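Local structure of pyruvate kinase (Cryptosporidium parvum, 4DRS) at residues R339-R342 against A343-T346; A374-V377 against M378-C382; C382-A385 against E386-I389; A397-S401 against V402-V406. The protein probably catalyses the last step of glycolysis, transferring the phosphoryl group of phosphoenolpyruvate to ADP to give pyruvate and ATP, with magnesium and potassium as metal ions. All blocks are in the same frame, centred on the assembly; numbering follows the deposited sequence.

Contact 1: residues R339-R342 against A343-T346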
ATOM      1  N   ARG A 339       3.258  42.220  11.314  1.00100.55           N
ATOM      2  CA  ARG A 339       2.983  40.860  10.867  1.00 97.42           C
ATOM      3  C   ARG A 339       3.969  40.444   9.765  1.00 93.29           C
ATOM      4  O   ARG A 339       4.545  41.308   9.094  1.00 92.95           O
ATOM      5  CB  ARG A 339       1.532  40.758  10.390  1.00101.51           C
ATOM      6  CG  ARG A 339       0.763  39.585  10.986  1.00100.99           C
ATOM      7  CD  ARG A 339      -0.726  39.699  10.710  1.00104.59           C
ATOM      8  NE  ARG A 339      -1.018  39.694   9.277  1.00105.01           N
ATOM      9  CZ  ARG A 339      -2.177  40.067   8.741  1.00107.43           C
ATOM     10  NH1 ARG A 339      -3.177  40.477   9.512  1.00111.15           N
ATOM     11  NH2 ARG A 339      -2.339  40.022   7.426  1.00107.52           N
ATOM     12  N   PRO A 340       4.169  39.122   9.572  1.00 89.05           N
ATOM     13  CA  PRO A 340       5.180  38.693   8.615  1.00 86.38           C
ATOM     14  C   PRO A 340       4.637  38.622   7.193  1.00 86.16           C
ATOM     15  O   PRO A 340       3.479  38.977   6.943  1.00 86.06           O
ATOM     16  CB  PRO A 340       5.520  37.288   9.102  1.00 84.56           C
ATOM     17  CG  PRO A 340       4.226  36.777   9.635  1.00 84.13           C
ATOM     18  CD  PRO A 340       3.459  37.966  10.154  1.00 86.97           C
ATOM     19  N   THR A 341       5.478  38.164   6.272  1.00 83.21           N
ATOM     20  CA  THR A 341       5.047  37.906   4.909  1.00 81.81           C
ATOM     21  C   THR A 341       4.829  36.410   4.722  1.00 76.59           C
ATOM     22  O   THR A 341       5.247  35.608   5.561  1.00 72.61           O
ATOM     23  CB  THR A 341       6.056  38.443   3.879  1.00 85.93           C
ATOM     24  OG1 THR A 341       7.349  37.875   4.130  1.00 86.43           O
ATOM     25  CG2 THR A 341       6.134  39.971   3.954  1.00 88.05           C
ATOM     26  N   ARG A 342       4.161  36.053   3.628  1.00 76.68           N
ATOM     27  CA  ARG A 342       3.833  34.665   3.307  1.00 76.98           C
ATOM     28  C   ARG A 342       5.016  33.702   3.415  1.00 75.47           C
ATOM     29  O   ARG A 342       4.898  32.648   4.045  1.00 74.68           O
ATOM     30  CB  ARG A 342       3.218  34.581   1.910  1.00 81.39           C
ATOM     31  CG  ARG A 342       1.724  34.841   1.882  1.00 84.03           C
ATOM     32  CD  ARG A 342       1.292  35.389   0.531  1.00 87.02           C
ATOM     33  NE  ARG A 342      -0.151  35.610   0.452  1.00 89.54           N
ATOM     34  CZ  ARG A 342      -0.795  36.637   1.008  1.00 91.10           C
ATOM     35  NH1 ARG A 342      -0.135  37.557   1.706  1.00 90.86           N
ATOM     36  NH2 ARG A 342      -2.111  36.742   0.866  1.00 91.37           N
ATOM     37  N   ALA A 343       6.145  34.078   2.811  1.00 74.91           N
ATOM     38  CA  ALA A 343       7.342  33.233   2.752  1.00 74.37           C
ATOM     39  C   ALA A 343       7.807  32.751   4.127  1.00 71.42           C
ATOM     40  O   ALA A 343       8.277  31.620   4.276  1.00 71.20           O
ATOM     41  CB  ALA A 343       8.469  33.962   2.032  1.00 76.82           C
ATOM     42  N   GLU A 344       7.654  33.615   5.125  1.00 68.22           N
ATOM     43  CA  GLU A 344       8.075  33.327   6.490  1.00 66.15           C
ATOM     44  C   GLU A 344       7.112  32.380   7.201  1.00 63.15           C
ATOM     45  O   GLU A 344       7.537  31.507   7.962  1.00 62.92           O
ATOM     46  CB  GLU A 344       8.203  34.630   7.271  1.00 69.30           C
ATOM     47  CG  GLU A 344       9.137  35.639   6.625  1.00 73.90           C
ATOM     48  CD  GLU A 344       9.081  36.992   7.298  1.00 77.10           C
ATOM     49  OE1 GLU A 344       8.059  37.699   7.138  1.00 79.15           O
ATOM     50  OE2 GLU A 344      10.063  37.346   7.983  1.00 78.42           O
ATOM     51  N   MET A 345       5.818  32.561   6.953  1.00 58.88           N
ATOM     52  CA  MET A 345       4.794  31.694   7.523  1.00 55.96           C
ATOM     53  C   MET A 345       4.853  30.295   6.915  1.00 53.03           C
ATOM     54  O   MET A 345       4.775  29.303   7.639  1.00 51.33           O
ATOM     55  CB  MET A 345       3.400  32.302   7.349  1.00 57.75           C
ATOM     56  CG  MET A 345       3.190  33.602   8.110  1.00 59.49           C
ATOM     57  SD  MET A 345       1.556  34.319   7.842  1.00 62.76           S
ATOM     58  CE  MET A 345       0.724  33.813   9.338  1.00 61.40           C
ATOM     59  N   THR A 346       5.012  30.223   5.594  1.00 51.37           N
ATOM     60  CA  THR A 346       5.114  28.933   4.908  1.00 51.15           C
ATOM     61  C   THR A 346       6.370  28.159   5.328  1.00 49.16           C
ATOM     62  O   THR A 346       6.363  26.927   5.350  1.00 47.46           O
ATOM     63  CB  THR A 346       5.064  29.068   3.371  1.00 52.08           C
ATOM     64  OG1 THR A 346       6.182  29.834   2.919  1.00 53.78           O
ATOM     65  CG2 THR A 346       3.764  29.740   2.917  1.00 53.04           C
TER
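With OG1 of T341 lodged between its own backbone N and carbonyl carbon (chi1 56°), and CG of E344 placed beside the backbone N (chi1 -56°) at the head of an extended chain, hydroxyl and carboxylate meet at the start of helix 342-354. This helix joins strands 324-327 and 358-361 of the (beta/alpha)8 barrel, and its first turn is a worked example of N-terminal capping. T341 holds the N-cap and E344 is the third residue beyond it, so the carboxylate turns back to the backbone of the cap, as in one half of a capping box. The bond from T341 N to E344 OE1 is 2.8 Å long and almost straight, and it meets the oxygen nearly along its C-O axis. T341 OG1 donates to the same E344 OE1 over 3.1 Å, this time from above the carboxylate plane. Two bonds thus grip one oxygen, while OE2 accepts from the backbone N of S333, which leaves the buried carboxylate little freedom to rotate. The reciprocal half, from the T341 hydroxyl to the helix backbone, is missing; instead T341 O accepts from E344 N at 3.2 Å. On the flank, P340 and M345 bracket the cap as in a hydrophobic staple, their side chains crossing at about a right angle. T346, next along the helix, bonds through OG1 to D347 of the second subunit. The staple closes where P340 CG lies 3.7 Å from M345 CG, and 4.0 Å from M345 SD.

Contact 2: residues A374-V377 against M378-C382; sequences AVNV and MSRVC
N376 reaches one turn along helix 371-386 to lay its amide oxygen against the edge of the R380 guanidinium, an example of the i to i+4 spacing by which a helix pairs its own side chains. CG of N376 stands opposite the backbone N across the CA-CB bond (chi1 -167°), which sends OD1 forward to the next turn, where the guanidinium lies as modelled. N376 OD1 is 2.7 Å from R380 NH1, yet the bond is weak, since the N-H points well off the oxygen, at 126°. Amide and guanidinium planes are turned 63° apart, so the two groups meet at an angle and do not lie flat together. The firmer partner of R380 is E304 of the second subunit, which forms a salt bridge with NE. A second i to i+4 pair, V377 and V381, touches more loosely: V377 CG1 lies 4.4 Å from V381 CG2. V381 CG2 also rests 3.3 Å from V377 O. Beneath the side chains run regular helix bonds, from M378 N to A374 O, from S379 N to V375 O and, at 3.0 Å, from V381 N to V377 O. The inward side of this barrel helix belongs to V375 and M378, which pack on strands 47-51 and 358-361, while S379 OG accepts from R44 NE. Since R380 has only a weak bond to N376 within the helix but a salt bridge to the second subunit, the charge of its guanidinium is probably offset mainly at the interface.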
ATOM      1  N   ALA A 374       4.813  38.065  16.899  1.00 63.42           N
ATOM      2  CA  ALA A 374       5.525  36.991  16.204  1.00 60.47           C
ATOM      3  C   ALA A 374       5.216  35.599  16.760  1.00 57.73           C
ATOM      4  O   ALA A 374       4.824  34.702  16.009  1.00 55.63           O
ATOM      5  CB  ALA A 374       7.026  37.255  16.210  1.00 61.09           C
ATOM      6  N   VAL A 375       5.382  35.432  18.072  1.00 55.54           N
ATOM      7  CA  VAL A 375       5.101  34.166  18.746  1.00 53.39           C
ATOM      8  C   VAL A 375       3.680  33.700  18.454  1.00 52.65           C
ATOM      9  O   VAL A 375       3.457  32.538  18.111  1.00 51.47           O
ATOM     10  CB  VAL A 375       5.285  34.276  20.274  1.00 53.29           C
ATOM     11  CG1 VAL A 375       5.097  32.923  20.943  1.00 52.15           C
ATOM     12  CG2 VAL A 375       6.655  34.830  20.609  1.00 55.04           C
ATOM     13  N   ASN A 376       2.733  34.621  18.588  1.00 52.91           N
ATOM     14  CA  ASN A 376       1.325  34.325  18.396  1.00 53.47           C
ATOM     15  C   ASN A 376       1.025  33.858  16.971  1.00 51.96           C
ATOM     16  O   ASN A 376       0.316  32.871  16.766  1.00 49.63           O
ATOM     17  CB  ASN A 376       0.480  35.543  18.772  1.00 56.03           C
ATOM     18  CG  ASN A 376      -0.986  35.208  18.897  1.00 57.60           C
ATOM     19  OD1 ASN A 376      -1.727  35.241  17.913  1.00 58.86           O
ATOM     20  ND2 ASN A 376      -1.416  34.880  20.109  1.00 58.89           N
ATOM     21  N   VAL A 377       1.582  34.571  15.998  1.00 51.87           N
ATOM     22  CA  VAL A 377       1.526  34.183  14.592  1.00 52.89           C
ATOM     23  C   VAL A 377       2.142  32.787  14.372  1.00 51.11           C
ATOM     24  O   VAL A 377       1.501  31.903  13.792  1.00 49.52           O
ATOM     25  CB  VAL A 377       2.216  35.255  13.708  1.00 54.62           C
ATOM     26  CG1 VAL A 377       2.624  34.700  12.347  1.00 53.98           C
ATOM     27  CG2 VAL A 377       1.307  36.469  13.549  1.00 56.39           C
ATOM     28  N   MET A 378       3.366  32.597  14.862  1.00 50.23           N
ATOM     29  CA  MET A 378       4.084  31.333  14.708  1.00 50.69           C
ATOM     30  C   MET A 378       3.282  30.167  15.288  1.00 48.09           C
ATOM     31  O   MET A 378       3.193  29.100  14.676  1.00 45.66           O
ATOM     32  CB  MET A 378       5.476  31.416  15.353  1.00 54.15           C
ATOM     33  CG  MET A 378       6.438  30.324  14.897  1.00 58.89           C
ATOM     34  SD  MET A 378       8.198  30.664  15.167  1.00 67.76           S
ATOM     35  CE  MET A 378       8.356  30.327  16.918  1.00 62.19           C
ATOM     36  N   SER A 379       2.688  30.395  16.457  1.00 46.73           N
ATOM     37  CA  SER A 379       1.873  29.397  17.140  1.00 46.40           C
ATOM     38  C   SER A 379       0.668  28.952  16.308  1.00 46.59           C
ATOM     39  O   SER A 379       0.404  27.754  16.179  1.00 45.86           O
ATOM     40  CB  SER A 379       1.412  29.934  18.497  1.00 46.36           C
ATOM     41  OG  SER A 379       0.602  28.990  19.168  1.00 46.88           O
ATOM     42  N   ARG A 380      -0.046  29.924  15.745  1.00 47.15           N
ATOM     43  CA  ARG A 380      -1.230  29.658  14.931  1.00 48.56           C
ATOM     44  C   ARG A 380      -0.860  28.914  13.646  1.00 46.44           C
ATOM     45  O   ARG A 380      -1.553  27.970  13.251  1.00 45.68           O
ATOM     46  CB  ARG A 380      -1.964  30.965  14.611  1.00 52.41           C
ATOM     47  CG  ARG A 380      -2.225  31.845  15.825  1.00 55.83           C
ATOM     48  CD  ARG A 380      -3.701  32.086  16.095  1.00 60.78           C
ATOM     49  NE  ARG A 380      -4.317  32.920  15.059  1.00 65.96           N
ATOM     50  CZ  ARG A 380      -4.111  34.230  14.903  1.00 68.53           C
ATOM     51  NH1 ARG A 380      -3.293  34.895  15.714  1.00 68.46           N
ATOM     52  NH2 ARG A 380      -4.728  34.879  13.922  1.00 68.50           N
ATOM     53  N   VAL A 381       0.239  29.333  13.018  1.00 44.13           N
ATOM     54  CA  VAL A 381       0.777  28.648  11.840  1.00 42.95           C
ATOM     55  C   VAL A 381       1.052  27.174  12.133  1.00 42.03           C
ATOM     56  O   VAL A 381       0.630  26.304  11.366  1.00 41.41           O
ATOM     57  CB  VAL A 381       2.055  29.326  11.302  1.00 42.72           C
ATOM     58  CG1 VAL A 381       2.728  28.457  10.244  1.00 42.47           C
ATOM     59  CG2 VAL A 381       1.725  30.693  10.728  1.00 43.12           C
ATOM     60  N   CYS A 382       1.743  26.901  13.242  1.00 40.80           N
ATOM     61  CA  CYS A 382       2.028  25.523  13.651  1.00 40.31           C
ATOM     62  C   CYS A 382       0.756  24.695  13.748  1.00 40.66           C
ATOM     63  O   CYS A 382       0.675  23.611  13.165  1.00 40.17           O
ATOM     64  CB  CYS A 382       2.779  25.481  14.981  1.00 39.31           C
ATOM     65  SG  CYS A 382       4.489  26.044  14.884  1.00 39.12           S
TER

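Contact 3: residues C382-A385 against E386-I389; sequences CAQA and ETCI
T387 turns its hydroxyl back onto the carbonyl of Q384, a side-chain bond that closes the backbone beside the type I turn E386-I389. OG1 sits in the fork between the backbone N and carbonyl carbon of T387 (chi1 68°), which brings it within 2.6 Å of Q384 O as donor, only slightly tilted from the carbonyl plane. T387 N donates to the same Q384 O over 3.2 Å, but from well above that plane, so one carbonyl is gripped twice by one residue.

The backbone bonds change from i to i-4 at E386 to i to i-3 at C388. E386 N reaches C382 O at 3.0 Å, T387 N makes only a weak bond to A383 O, and C388 N turns to A385 O.

Van der Waals contacts come next. With CG beside its backbone N (chi1 -74°), the extended E386 chain runs back along the helix, and its CD lies 3.4 Å from C382 O. T387 CG2 rests 3.4 Å from A383 O. Beyond the segments, A385 and C388 pack on F307 and V308 of the second subunit.

The buried E386 carboxylate has a hydrogen-bond partner on each oxygen, K45 N on OE1 and T46 OG1 on OE2. These two donors would be expected to stabilise its charge, and they link E386 to the residues leading into strand 47-51.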
ATOM      1  N   CYS A 382       1.743  26.901  13.242  1.00 40.80           N
ATOM      2  CA  CYS A 382       2.028  25.523  13.651  1.00 40.31           C
ATOM      3  C   CYS A 382       0.756  24.695  13.748  1.00 40.66           C
ATOM      4  O   CYS A 382       0.675  23.611  13.165  1.00 40.17           O
ATOM      5  CB  CYS A 382       2.779  25.481  14.981  1.00 39.31           C
ATOM      6  SG  CYS A 382       4.489  26.044  14.884  1.00 39.12           S
ATOM      7  N   ALA A 383      -0.234  25.223  14.467  1.00 41.58           N
ATOM      8  CA  ALA A 383      -1.527  24.558  14.650  1.00 43.19           C
ATOM      9  C   ALA A 383      -2.205  24.287  13.309  1.00 44.44           C
ATOM     10  O   ALA A 383      -2.769  23.218  13.092  1.00 45.07           O
ATOM     11  CB  ALA A 383      -2.433  25.391  15.550  1.00 43.05           C
ATOM     12  N   GLN A 384      -2.125  25.261  12.410  1.00 45.74           N
ATOM     13  CA  GLN A 384      -2.707  25.140  11.080  1.00 47.10           C
ATOM     14  C   GLN A 384      -1.994  24.064  10.252  1.00 46.57           C
ATOM     15  O   GLN A 384      -2.646  23.257   9.589  1.00 47.04           O
ATOM     16  CB  GLN A 384      -2.687  26.504  10.382  1.00 47.63           C
ATOM     17  CG  GLN A 384      -3.854  26.766   9.442  1.00 50.65           C
ATOM     18  CD  GLN A 384      -5.220  26.519  10.064  1.00 52.10           C
ATOM     19  OE1 GLN A 384      -5.498  26.936  11.188  1.00 52.49           O
ATOM     20  NE2 GLN A 384      -6.086  25.842   9.320  1.00 53.16           N
ATOM     21  N   ALA A 385      -0.663  24.038  10.318  1.00 46.24           N
ATOM     22  CA  ALA A 385       0.141  23.055   9.575  1.00 45.38           C
ATOM     23  C   ALA A 385      -0.112  21.635  10.064  1.00 44.94           C
ATOM     24  O   ALA A 385      -0.104  20.684   9.279  1.00 45.26           O
ATOM     25  CB  ALA A 385       1.621  23.397   9.660  1.00 43.62           C
ATOM     26  N   GLU A 386      -0.359  21.505  11.363  1.00 44.37           N
ATOM     27  CA  GLU A 386      -0.665  20.215  11.977  1.00 44.52           C
ATOM     28  C   GLU A 386      -2.013  19.618  11.533  1.00 46.08           C
ATOM     29  O   GLU A 386      -2.217  18.406  11.631  1.00 46.24           O
ATOM     30  CB  GLU A 386      -0.565  20.314  13.505  1.00 42.50           C
ATOM     31  CG  GLU A 386       0.874  20.386  13.998  1.00 41.92           C
ATOM     32  CD  GLU A 386       1.046  21.044  15.364  1.00 41.28           C
ATOM     33  OE1 GLU A 386       0.051  21.236  16.094  1.00 41.09           O
ATOM     34  OE2 GLU A 386       2.202  21.362  15.715  1.00 40.22           O
ATOM     35  N   THR A 387      -2.921  20.455  11.027  1.00 47.59           N
ATOM     36  CA  THR A 387      -4.183  19.949  10.455  1.00 49.46           C
ATOM     37  C   THR A 387      -3.985  19.310   9.071  1.00 49.87           C
ATOM     38  O   THR A 387      -4.852  18.579   8.592  1.00 51.23           O
ATOM     39  CB  THR A 387      -5.303  21.019  10.381  1.00 49.68           C
ATOM     40  OG1 THR A 387      -4.964  22.017   9.412  1.00 50.32           O
ATOM     41  CG2 THR A 387      -5.535  21.674  11.738  1.00 49.23           C
ATOM     42  N   CYS A 388      -2.839  19.582   8.448  1.00 49.58           N
ATOM     43  CA  CYS A 388      -2.507  19.047   7.128  1.00 50.80           C
ATOM     44  C   CYS A 388      -1.892  17.651   7.189  1.00 50.54           C
ATOM     45  O   CYS A 388      -1.608  17.046   6.154  1.00 52.11           O
ATOM     46  CB  CYS A 388      -1.545  19.989   6.403  1.00 51.38           C
ATOM     47  SG  CYS A 388      -2.211  21.639   6.097  1.00 51.99           S
ATOM     48  N   ILE A 389      -1.683  17.149   8.402  1.00 49.61           N
ATOM     49  CA  ILE A 389      -1.018  15.867   8.607  1.00 48.81           C
ATOM     50  C   ILE A 389      -2.010  14.717   8.498  1.00 49.74           C
ATOM     51  O   ILE A 389      -3.081  14.746   9.104  1.00 50.08           O
ATOM     52  CB  ILE A 389      -0.283  15.811   9.972  1.00 46.73           C
ATOM     53  CG1 ILE A 389       0.849  16.849  10.011  1.00 45.89           C
ATOM     54  CG2 ILE A 389       0.261  14.411  10.241  1.00 45.23           C
ATOM     55  CD1 ILE A 389       1.543  16.991  11.353  1.00 44.35           C
TER

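Contact 4: residues A397-S401 against V402-V406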
ATOM      1  N   ALA A 397       4.537   5.099   8.517  1.00 51.13           N
ATOM      2  CA  ALA A 397       5.857   5.440   7.980  1.00 50.72           C
ATOM      3  C   ALA A 397       6.953   5.286   9.041  1.00 50.28           C
ATOM      4  O   ALA A 397       7.951   4.596   8.813  1.00 49.91           O
ATOM      5  CB  ALA A 397       5.853   6.850   7.399  1.00 49.51           C
ATOM      6  N   ILE A 398       6.749   5.909  10.203  1.00 49.88           N
ATOM      7  CA  ILE A 398       7.699   5.818  11.315  1.00 49.17           C
ATOM      8  C   ILE A 398       7.809   4.386  11.848  1.00 49.22           C
ATOM      9  O   ILE A 398       8.912   3.885  12.055  1.00 49.64           O
ATOM     10  CB  ILE A 398       7.354   6.801  12.462  1.00 48.36           C
ATOM     11  CG1 ILE A 398       7.348   8.245  11.950  1.00 48.24           C
ATOM     12  CG2 ILE A 398       8.349   6.666  13.607  1.00 47.19           C
ATOM     13  CD1 ILE A 398       6.547   9.204  12.809  1.00 46.93           C
ATOM     14  N   HIS A 399       6.671   3.729  12.045  1.00 49.72           N
ATOM     15  CA  HIS A 399       6.647   2.352  12.551  1.00 51.67           C
ATOM     16  C   HIS A 399       7.417   1.394  11.673  1.00 53.25           C
ATOM     17  O   HIS A 399       8.130   0.521  12.174  1.00 53.20           O
ATOM     18  CB  HIS A 399       5.209   1.880  12.750  1.00 51.98           C
ATOM     19  CG  HIS A 399       5.092   0.549  13.448  1.00 52.91           C
ATOM     20  ND1 HIS A 399       5.292   0.407  14.768  1.00 53.45           N
ATOM     21  CD2 HIS A 399       4.778  -0.714  12.960  1.00 54.41           C
ATOM     22  CE1 HIS A 399       5.118  -0.883  15.111  1.00 52.80           C
ATOM     23  NE2 HIS A 399       4.804  -1.566  14.005  1.00 54.47           N
ATOM     24  N   SER A 400       7.288   1.562  10.356  1.00 55.04           N
ATOM     25  CA  SER A 400       8.013   0.739   9.376  1.00 57.70           C
ATOM     26  C   SER A 400       9.517   1.022   9.330  1.00 58.14           C
ATOM     27  O   SER A 400      10.307   0.119   9.056  1.00 59.69           O
ATOM     28  CB  SER A 400       7.426   0.923   7.976  1.00 58.51           C
ATOM     29  OG  SER A 400       6.076   0.507   7.931  1.00 60.66           O
ATOM     30  N   SER A 401       9.902   2.272   9.582  1.00 57.89           N
ATOM     31  CA  SER A 401      11.311   2.683   9.536  1.00 58.58           C
ATOM     32  C   SER A 401      12.128   2.199  10.739  1.00 57.90           C
ATOM     33  O   SER A 401      13.359   2.239  10.715  1.00 58.48           O
ATOM     34  CB  SER A 401      11.420   4.206   9.426  1.00 58.86           C
ATOM     35  OG  SER A 401      10.621   4.704   8.368  1.00 60.48           O
ATOM     36  N   VAL A 402      11.441   1.750  11.785  1.00 56.68           N
ATOM     37  CA  VAL A 402      12.101   1.330  13.018  1.00 56.22           C
ATOM     38  C   VAL A 402      12.351  -0.180  13.018  1.00 57.35           C
ATOM     39  O   VAL A 402      11.406  -0.967  12.965  1.00 57.65           O
ATOM     40  CB  VAL A 402      11.314   1.775  14.275  1.00 54.30           C
ATOM     41  CG1 VAL A 402      11.959   1.234  15.541  1.00 53.54           C
ATOM     42  CG2 VAL A 402      11.241   3.292  14.344  1.00 53.56           C
ATOM     43  N   PRO A 403      13.633  -0.584  13.071  1.00 58.74           N
ATOM     44  CA  PRO A 403      14.010  -2.001  13.033  1.00 59.17           C
ATOM     45  C   PRO A 403      13.513  -2.783  14.248  1.00 58.41           C
ATOM     46  O   PRO A 403      13.613  -2.308  15.384  1.00 58.20           O
ATOM     47  CB  PRO A 403      15.547  -1.967  12.997  1.00 59.88           C
ATOM     48  CG  PRO A 403      15.925  -0.621  13.509  1.00 59.74           C
ATOM     49  CD  PRO A 403      14.811   0.303  13.115  1.00 58.75           C
ATOM     50  N   LYS A 404      12.974  -3.973  13.990  1.00 57.67           N
ATOM     51  CA  LYS A 404      12.423  -4.829  15.034  1.00 56.76           C
ATOM     52  C   LYS A 404      13.393  -5.973  15.333  1.00 56.26           C
ATOM     53  O   LYS A 404      14.138  -6.389  14.446  1.00 58.36           O
ATOM     54  CB  LYS A 404      11.050  -5.374  14.611  1.00 57.41           C
ATOM     55  CG  LYS A 404      10.086  -4.323  14.068  1.00 58.13           C
ATOM     56  CD  LYS A 404       9.522  -3.426  15.164  1.00 58.25           C
ATOM     57  CE  LYS A 404       8.908  -2.153  14.597  1.00 58.06           C
ATOM     58  NZ  LYS A 404       7.831  -2.419  13.602  1.00 61.13           N
ATOM     59  N   PRO A 405      13.397  -6.488  16.580  1.00 54.62           N
ATOM     60  CA  PRO A 405      12.561  -6.117  17.732  1.00 52.56           C
ATOM     61  C   PRO A 405      13.002  -4.829  18.421  1.00 50.69           C
ATOM     62  O   PRO A 405      14.156  -4.422  18.293  1.00 51.47           O
ATOM     63  CB  PRO A 405      12.741  -7.300  18.686  1.00 53.37           C
ATOM     64  CG  PRO A 405      14.109  -7.817  18.377  1.00 54.05           C
ATOM     65  CD  PRO A 405      14.325  -7.589  16.907  1.00 54.03           C
ATOM     66  N   VAL A 406      12.076  -4.201  19.141  1.00 48.59           N
ATOM     67  CA  VAL A 406      12.365  -3.004  19.925  1.00 47.15           C
ATOM     68  C   VAL A 406      12.387  -3.365  21.409  1.00 47.48           C
ATOM     69  O   VAL A 406      12.061  -4.496  21.776  1.00 49.17           O
ATOM     70  CB  VAL A 406      11.335  -1.877  19.668  1.00 46.63           C
ATOM     71  CG1 VAL A 406      11.467  -1.335  18.252  1.00 46.32           C
ATOM     72  CG2 VAL A 406       9.908  -2.356  19.934  1.00 46.34           C
TER
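K404 lays the end of its side chain over one face of the H399 imidazole, the two side chains crossing at about a right angle. A chi1 of -172° carries the H399 ring away from its own N and towards the residues that follow, and bends at chi2 and chi4 curl the lysine onto it. K404 CE forms a CH-pi contact, 4.3 Å from the centroid of the H399 ring and 22° off its normal, while NZ stands 3.2 Å above the ring plane, displaced toward the rim.

Among polar contacts, K404 NZ makes a weak hydrogen bond of 3.3 Å to H399 O. It also forms a long, weak ion pair with D422 of the third subunit, so the partners gathered round the ammonium group are individually weak. S401 folds back on A397: its OG donates to A397 O over 2.7 Å, and its N also donates to A397 O, from the opposite face of the carbonyl plane. V402 N makes only a weak bond to I398 O.

Van der Waals contacts follow: V402 CG2 lies 3.3 Å from I398 O. P403 CD comes within 3.4 Å of S401 O. The arrangement belongs to an interdomain connection, in which helix 391-401 leads through a loop with a cis peptide before P405 into helix 408-422 of the alpha/beta domain that follows the barrel in pyruvate kinases.

Overall arrangement
Along the chain the contacts follow in numerical order. Contacts 1 and 2, with centres 10 Å apart, touch directly where P340 and M345 pack on V377 and M345 also meets V381; helix 342-354 thereby lies against helix 371-386 on the outside of the barrel. Contact 3 continues the latter helix from C382, which it shares with contact 2, and its centre lies 12 Å further on. These three meet the second subunit, so the last two barrel helices form part of one interface. Contact 4 stands apart, 24 Å from contact 3 between centres, on the next helix, 391-401, and faces the third subunit. The series thus runs from one subunit interface to another within the tetramer.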